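Local coordinates for 3-oxoacyl-(acyl-carrier protein) synthase II (Thermus thermophilus, PDB 1J3N) that probably catalyses chain elongation in fatty acid synthesis by condensing an acyl group with malonyl-acyl-carrier protein, as a homodimeric beta-ketoacyl synthase, at residues K24-G29 against T351-Y356; V17-F22 against R250-L255. One frame throughout, in Å; residues are numbered along the deposited sequence.

Contact 1 of 2, residues K24-G29 against T351-Y356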
loop_
_atom_site.group_PDB
_atom_site.type_symbol
_atom_site.label_atom_id
_atom_site.label_comp_id
_atom_site.label_asym_id
_atom_site.label_seq_id
_atom_site.Cartn_x
_atom_site.Cartn_y
_atom_site.Cartn_z
ATOM N N LYS A 24 -7.138 8.634 28.769
ATOM C CA LYS A 24 -7.563 8.372 30.133
ATOM C C LYS A 24 -7.559 6.868 30.414
ATOM O O LYS A 24 -7.115 6.427 31.472
ATOM C CB LYS A 24 -8.969 8.933 30.373
ATOM C CG LYS A 24 -9.019 10.435 30.589
ATOM C CD LYS A 24 -10.388 10.859 31.122
ATOM C CE LYS A 24 -10.411 12.327 31.512
ATOM N NZ LYS A 24 -11.693 12.699 32.178
ATOM N N ALA A 25 -8.055 6.089 29.455
ATOM C CA ALA A 25 -8.123 4.635 29.586
ATOM C C ALA A 25 -6.737 3.995 29.719
ATOM O O ALA A 25 -6.568 2.985 30.416
ATOM C CB ALA A 25 -8.864 4.041 28.391
ATOM N N GLN A 26 -5.752 4.577 29.041
ATOM C CA GLN A 26 -4.378 4.081 29.097
ATOM C C GLN A 26 -3.832 4.277 30.507
ATOM O O GLN A 26 -3.243 3.362 31.096
ATOM C CB GLN A 26 -3.484 4.855 28.124
ATOM C CG GLN A 26 -3.793 4.653 26.656
ATOM C CD GLN A 26 -2.941 5.545 25.763
ATOM O OE1 GLN A 26 -1.712 5.437 25.744
ATOM N NE2 GLN A 26 -3.592 6.433 25.024
ATOM N N LEU A 27 -4.033 5.483 31.034
ATOM C CA LEU A 27 -3.564 5.847 32.367
ATOM C C LEU A 27 -4.212 5.011 33.449
ATOM O O LEU A 27 -3.684 4.895 34.556
ATOM C CB LEU A 27 -3.849 7.321 32.631
ATOM C CG LEU A 27 -3.178 8.264 31.635
ATOM C CD1 LEU A 27 -3.580 9.698 31.925
ATOM C CD2 LEU A 27 -1.674 8.090 31.724
ATOM N N ALA A 28 -5.363 4.439 33.126
ATOM C CA ALA A 28 -6.092 3.604 34.064
ATOM C C ALA A 28 -5.656 2.157 33.917
ATOM O O ALA A 28 -5.956 1.327 34.776
ATOM C CB ALA A 28 -7.587 3.726 33.815
ATOM N N GLY A 29 -4.950 1.859 32.827
ATOM C CA GLY A 29 -4.490 0.501 32.585
ATOM C C GLY A 29 -5.632 -0.405 32.163
ATOM O O GLY A 29 -5.587 -1.621 32.368
ATOM N N THR A 351 1.915 7.418 21.619
ATOM C CA THR A 351 3.275 7.941 21.742
ATOM C C THR A 351 3.289 9.465 21.724
ATOM O O THR A 351 4.051 10.097 22.454
ATOM C CB THR A 351 4.181 7.400 20.610
ATOM O OG1 THR A 351 4.165 5.965 20.638
ATOM C CG2 THR A 351 5.611 7.885 20.793
ATOM N N VAL A 352 2.447 10.060 20.887
ATOM C CA VAL A 352 2.358 11.513 20.817
ATOM C C VAL A 352 1.721 12.048 22.101
ATOM O O VAL A 352 2.109 13.107 22.589
ATOM C CB VAL A 352 1.513 11.968 19.594
ATOM C CG1 VAL A 352 1.145 13.434 19.714
ATOM C CG2 VAL A 352 2.299 11.736 18.323
ATOM N N GLN A 353 0.756 11.303 22.645
ATOM C CA GLN A 353 0.060 11.699 23.875
ATOM C C GLN A 353 0.992 11.669 25.088
ATOM O O GLN A 353 0.861 12.492 25.994
ATOM C CB GLN A 353 -1.145 10.787 24.141
ATOM C CG GLN A 353 -2.260 10.888 23.102
ATOM C CD GLN A 353 -3.467 10.024 23.439
ATOM O OE1 GLN A 353 -3.329 8.848 23.778
ATOM N NE2 GLN A 353 -4.663 10.602 23.323
ATOM N N ALA A 354 1.922 10.719 25.111
ATOM C CA ALA A 354 2.868 10.617 26.218
ATOM C C ALA A 354 3.818 11.820 26.233
ATOM O O ALA A 354 4.202 12.290 27.300
ATOM C CB ALA A 354 3.666 9.328 26.118
ATOM N N LEU A 355 4.204 12.303 25.054
ATOM C CA LEU A 355 5.100 13.458 24.957
ATOM C C LEU A 355 4.379 14.736 25.361
ATOM O O LEU A 355 4.883 15.535 26.152
ATOM C CB LEU A 355 5.617 13.623 23.525
ATOM C CG LEU A 355 6.623 12.620 22.960
ATOM C CD1 LEU A 355 6.836 12.901 21.482
ATOM C CD2 LEU A 355 7.934 12.723 23.710
ATOM N N TYR A 356 3.196 14.920 24.788
ATOM C CA TYR A 356 2.349 16.079 25.034
ATOM C C TYR A 356 1.906 16.218 26.503
ATOM O O TYR A 356 1.984 17.300 27.085
ATOM C CB TYR A 356 1.121 15.971 24.126
ATOM C CG TYR A 356 0.151 17.121 24.216
ATOM C CD1 TYR A 356 0.441 18.350 23.628
ATOM C CD2 TYR A 356 -1.061 16.979 24.888
ATOM C CE1 TYR A 356 -0.454 19.414 23.706
ATOM C CE2 TYR A 356 -1.967 18.037 24.975
ATOM C CZ TYR A 356 -1.657 19.253 24.380
ATOM O OH TYR A 356 -2.545 20.306 24.471
#

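Contact 2 of 2, residues V17-F22 against R250-L255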
loop_
_atom_site.group_PDB
_atom_site.type_symbol
_atom_site.label_atom_id
_atom_site.label_comp_id
_atom_site.label_asym_id
_atom_site.label_seq_id
_atom_site.Cartn_x
_atom_site.Cartn_y
_atom_site.Cartn_z
ATOM N N VAL A 17 -13.433 5.541 22.559
ATOM C CA VAL A 17 -13.747 6.189 21.290
ATOM C C VAL A 17 -13.330 7.645 21.480
ATOM O O VAL A 17 -13.861 8.352 22.344
ATOM C CB VAL A 17 -15.265 6.138 20.962
ATOM C CG1 VAL A 17 -15.556 6.942 19.698
ATOM C CG2 VAL A 17 -15.719 4.702 20.776
ATOM N N GLY A 18 -12.363 8.087 20.684
ATOM C CA GLY A 18 -11.892 9.447 20.802
ATOM C C GLY A 18 -10.532 9.467 21.475
ATOM O O GLY A 18 -10.242 8.662 22.365
ATOM N N GLN A 19 -9.704 10.406 21.040
ATOM C CA GLN A 19 -8.351 10.588 21.548
ATOM C C GLN A 19 -8.274 10.762 23.075
ATOM O O GLN A 19 -7.450 10.125 23.740
ATOM C CB GLN A 19 -7.738 11.781 20.802
ATOM C CG GLN A 19 -6.437 12.329 21.326
ATOM C CD GLN A 19 -6.638 13.277 22.478
ATOM O OE1 GLN A 19 -6.468 12.899 23.631
ATOM N NE2 GLN A 19 -7.016 14.514 22.175
ATOM N N GLU A 20 -9.137 11.601 23.643
ATOM C CA GLU A 20 -9.103 11.812 25.089
ATOM C C GLU A 20 -9.506 10.554 25.865
ATOM O O GLU A 20 -8.841 10.181 26.832
ATOM C CB GLU A 20 -9.998 12.994 25.481
ATOM C CG GLU A 20 -9.951 13.368 26.968
ATOM C CD GLU A 20 -8.532 13.588 27.497
ATOM O OE1 GLU A 20 -7.760 14.342 26.866
ATOM O OE2 GLU A 20 -8.190 13.014 28.555
ATOM N N ALA A 21 -10.586 9.899 25.445
ATOM C CA ALA A 21 -11.032 8.678 26.117
ATOM C C ALA A 21 -9.918 7.634 26.093
ATOM O O ALA A 21 -9.699 6.915 27.070
ATOM C CB ALA A 21 -12.285 8.115 25.433
ATOM N N PHE A 22 -9.217 7.558 24.967
ATOM C CA PHE A 22 -8.120 6.610 24.794
ATOM C C PHE A 22 -7.009 6.891 25.800
ATOM O O PHE A 22 -6.492 5.971 26.433
ATOM C CB PHE A 22 -7.585 6.699 23.352
ATOM C CG PHE A 22 -6.386 5.813 23.070
ATOM C CD1 PHE A 22 -6.330 4.505 23.544
ATOM C CD2 PHE A 22 -5.339 6.284 22.292
ATOM C CE1 PHE A 22 -5.239 3.675 23.244
ATOM C CE2 PHE A 22 -4.250 5.471 21.985
ATOM C CZ PHE A 22 -4.204 4.153 22.469
ATOM N N ARG A 250 -3.106 23.823 17.908
ATOM C CA ARG A 250 -2.543 23.223 19.104
ATOM C C ARG A 250 -1.656 22.121 18.543
ATOM O O ARG A 250 -2.125 21.265 17.791
ATOM C CB ARG A 250 -3.645 22.625 19.984
ATOM C CG ARG A 250 -3.125 21.956 21.256
ATOM C CD ARG A 250 -3.115 20.434 21.163
ATOM N NE ARG A 250 -4.465 19.888 21.275
ATOM C CZ ARG A 250 -5.316 19.761 20.261
ATOM N NH1 ARG A 250 -4.961 20.128 19.036
ATOM N NH2 ARG A 250 -6.537 19.285 20.478
ATOM N N ILE A 251 -0.375 22.158 18.882
ATOM C CA ILE A 251 0.563 21.159 18.389
ATOM C C ILE A 251 0.888 20.147 19.485
ATOM O O ILE A 251 1.330 20.511 20.576
ATOM C CB ILE A 251 1.847 21.846 17.883
ATOM C CG1 ILE A 251 1.502 22.720 16.677
ATOM C CG2 ILE A 251 2.906 20.818 17.537
ATOM C CD1 ILE A 251 2.633 23.608 16.222
ATOM N N TYR A 252 0.653 18.873 19.186
ATOM C CA TYR A 252 0.897 17.802 20.140
ATOM C C TYR A 252 2.368 17.426 20.213
ATOM O O TYR A 252 2.887 17.101 21.286
ATOM C CB TYR A 252 0.087 16.573 19.755
ATOM C CG TYR A 252 -1.390 16.706 20.001
ATOM C CD1 TYR A 252 -1.896 16.754 21.303
ATOM C CD2 TYR A 252 -2.292 16.721 18.941
ATOM C CE1 TYR A 252 -3.266 16.801 21.539
ATOM C CE2 TYR A 252 -3.662 16.769 19.165
ATOM C CZ TYR A 252 -4.141 16.803 20.465
ATOM O OH TYR A 252 -5.499 16.805 20.690
ATOM N N ALA A 253 3.025 17.463 19.061
ATOM C CA ALA A 253 4.438 17.120 18.959
ATOM C C ALA A 253 4.892 17.264 17.514
ATOM O O ALA A 253 4.105 17.602 16.625
ATOM C CB ALA A 253 4.663 15.685 19.419
ATOM N N GLU A 254 6.166 16.994 17.280
ATOM C CA GLU A 254 6.698 17.074 15.934
ATOM C C GLU A 254 7.140 15.687 15.478
ATOM O O GLU A 254 7.753 14.946 16.242
ATOM C CB GLU A 254 7.896 18.020 15.885
ATOM C CG GLU A 254 8.245 18.464 14.471
ATOM C CD GLU A 254 9.645 19.040 14.354
ATOM O OE1 GLU A 254 10.179 19.540 15.366
ATOM O OE2 GLU A 254 10.206 19.002 13.238
ATOM N N LEU A 255 6.801 15.325 14.244
ATOM C CA LEU A 255 7.228 14.042 13.682
ATOM C C LEU A 255 8.577 14.359 13.041
ATOM O O LEU A 255 8.637 14.952 11.968
ATOM C CB LEU A 255 6.239 13.544 12.621
ATOM C CG LEU A 255 6.613 12.275 11.844
ATOM C CD1 LEU A 255 7.020 11.181 12.799
ATOM C CD2 LEU A 255 5.428 11.835 10.997
#

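Contact 1 of 2, residues K24-G29 against T351-Y356
The carboxamides of Q26 and Q353 are the two flat groups here. Their planes lie 25° apart, and they join end on rather than stacking: neither amide lays a face on the other. NE2 of Q26 donates to OE1 of Q353 over 2.7 Å, arriving almost in line with the Q353 C=O bond (C=O...N angle 164°). The bond is short but clearly bent at the hydrogen, and the acceptor sits slightly out of the Q26 amide plane. NE2 and OE1 do all the close touching between the two side chains; CD of Q26 stays 3.9 Å from OE1 of Q353. In both glutamines CG lies anti to the carbonyl carbon (chi1 near -66°) and the chain runs extended beyond it, a long reach that lets one bond span CA atoms of Q26 and Q353 10.2 Å apart.

The helices so joined are 19-28 and 343-357, one from each of the two sequence families that make up a beta-ketoacyl synthase. In keeping with the layered alpha/beta architecture of the thiolase superfamily, helix 343-357 turns T351, V352 and L355 to strand 399-406, with T351 and L355 also meeting strand 388-394, while Q353 faces helix 19-28 and rests on F22 and H23.

Both amides are buried, and each has further partners. NE2 of Q353 donates to the backbone O of Q19, which fixes the flip of that amide and leaves OE1 to receive Q26. NE2 of Q26 also makes a weak bond to the backbone O of F22, one turn back in its own helix. Q26 stands in the last turn of that helix: its backbone O accepts N of G29 at 2.9 Å, within the Schellman motif that G29 closes with positive phi.

Contact 2 of 2, residues V17-F22 against R250-L255
NE2 of Q19 and OH of Y252 approach each other from opposite directions and come within 3.1 Å. The amide is turned 72° from the tyrosine ring and meets it obliquely; the nearest ring atom, CZ of Y252, is 4.1 Å from NE2 of Q19. The CA atoms of Q19 and Y252 stand 11.8 Å apart, so the long side chains alone close the distance. Q19 holds CG anti to its backbone nitrogen (chi1 169°) and then bends at chi2, bringing the amide round to the phenol. The stronger partner of both polar ends is D85 of helix 70-86, whose OD1 accepts from NE2 of Q19 and whose OD2 is hydrogen-bonded to OH of Y252, so that one carboxylate ties the two groups together.

Y252 leads into strand 253-262, which runs antiparallel between strands 4-13 and 399-406 of the main mixed sheet. In strand 4-13, V6 shares backbone hydrogen bonds with Y252 and A253, and L9 touches both the Y252 ring and the Q19 side chain.

R250, two residues before the tyrosine, folds back over it. CD of R250 lies 3.6 Å above one face of the Y252 ring, toward the rim, and CZ of Y252 stands 3.1 Å over the centre of one face of the R250 guanidinium, at the hydroxyl end of the ring. NH2 of R250 is hydrogen-bonded to the backbone O of D85, which steadies the guanidinium there. Its nearby charge may polarise the hydroxyl, partly offset by the D85 carboxylate. On the other segment Q19 opens helix 19-28, with G18 as the N-cap residue: O of G18 accepts N of F22 at 3.0 Å.

Contacts 1 and 2 share helix 19-28, contact 2 using its start and contact 1 its end, with their centres about 9 Å apart. They are joined by a probable hydrogen bond, NE2 of Q353 to the backbone O of Q19 at 2.9 Å, so the Q353 amide serves Q19 through NE2 and Q26 through OE1. The second segments also pack together. CG1 of V352 approaches CB of Y252 to 3.3 Å, and OH of Y356 comes within 3.4 Å of CD of R250. Helix 343-357 therefore touches both helix 19-28 and the approach to strand 253-262. Along the chain the segments of the two contacts alternate, each contact pairing an N-terminal segment with a C-terminal one, on the same side of the chain's centre.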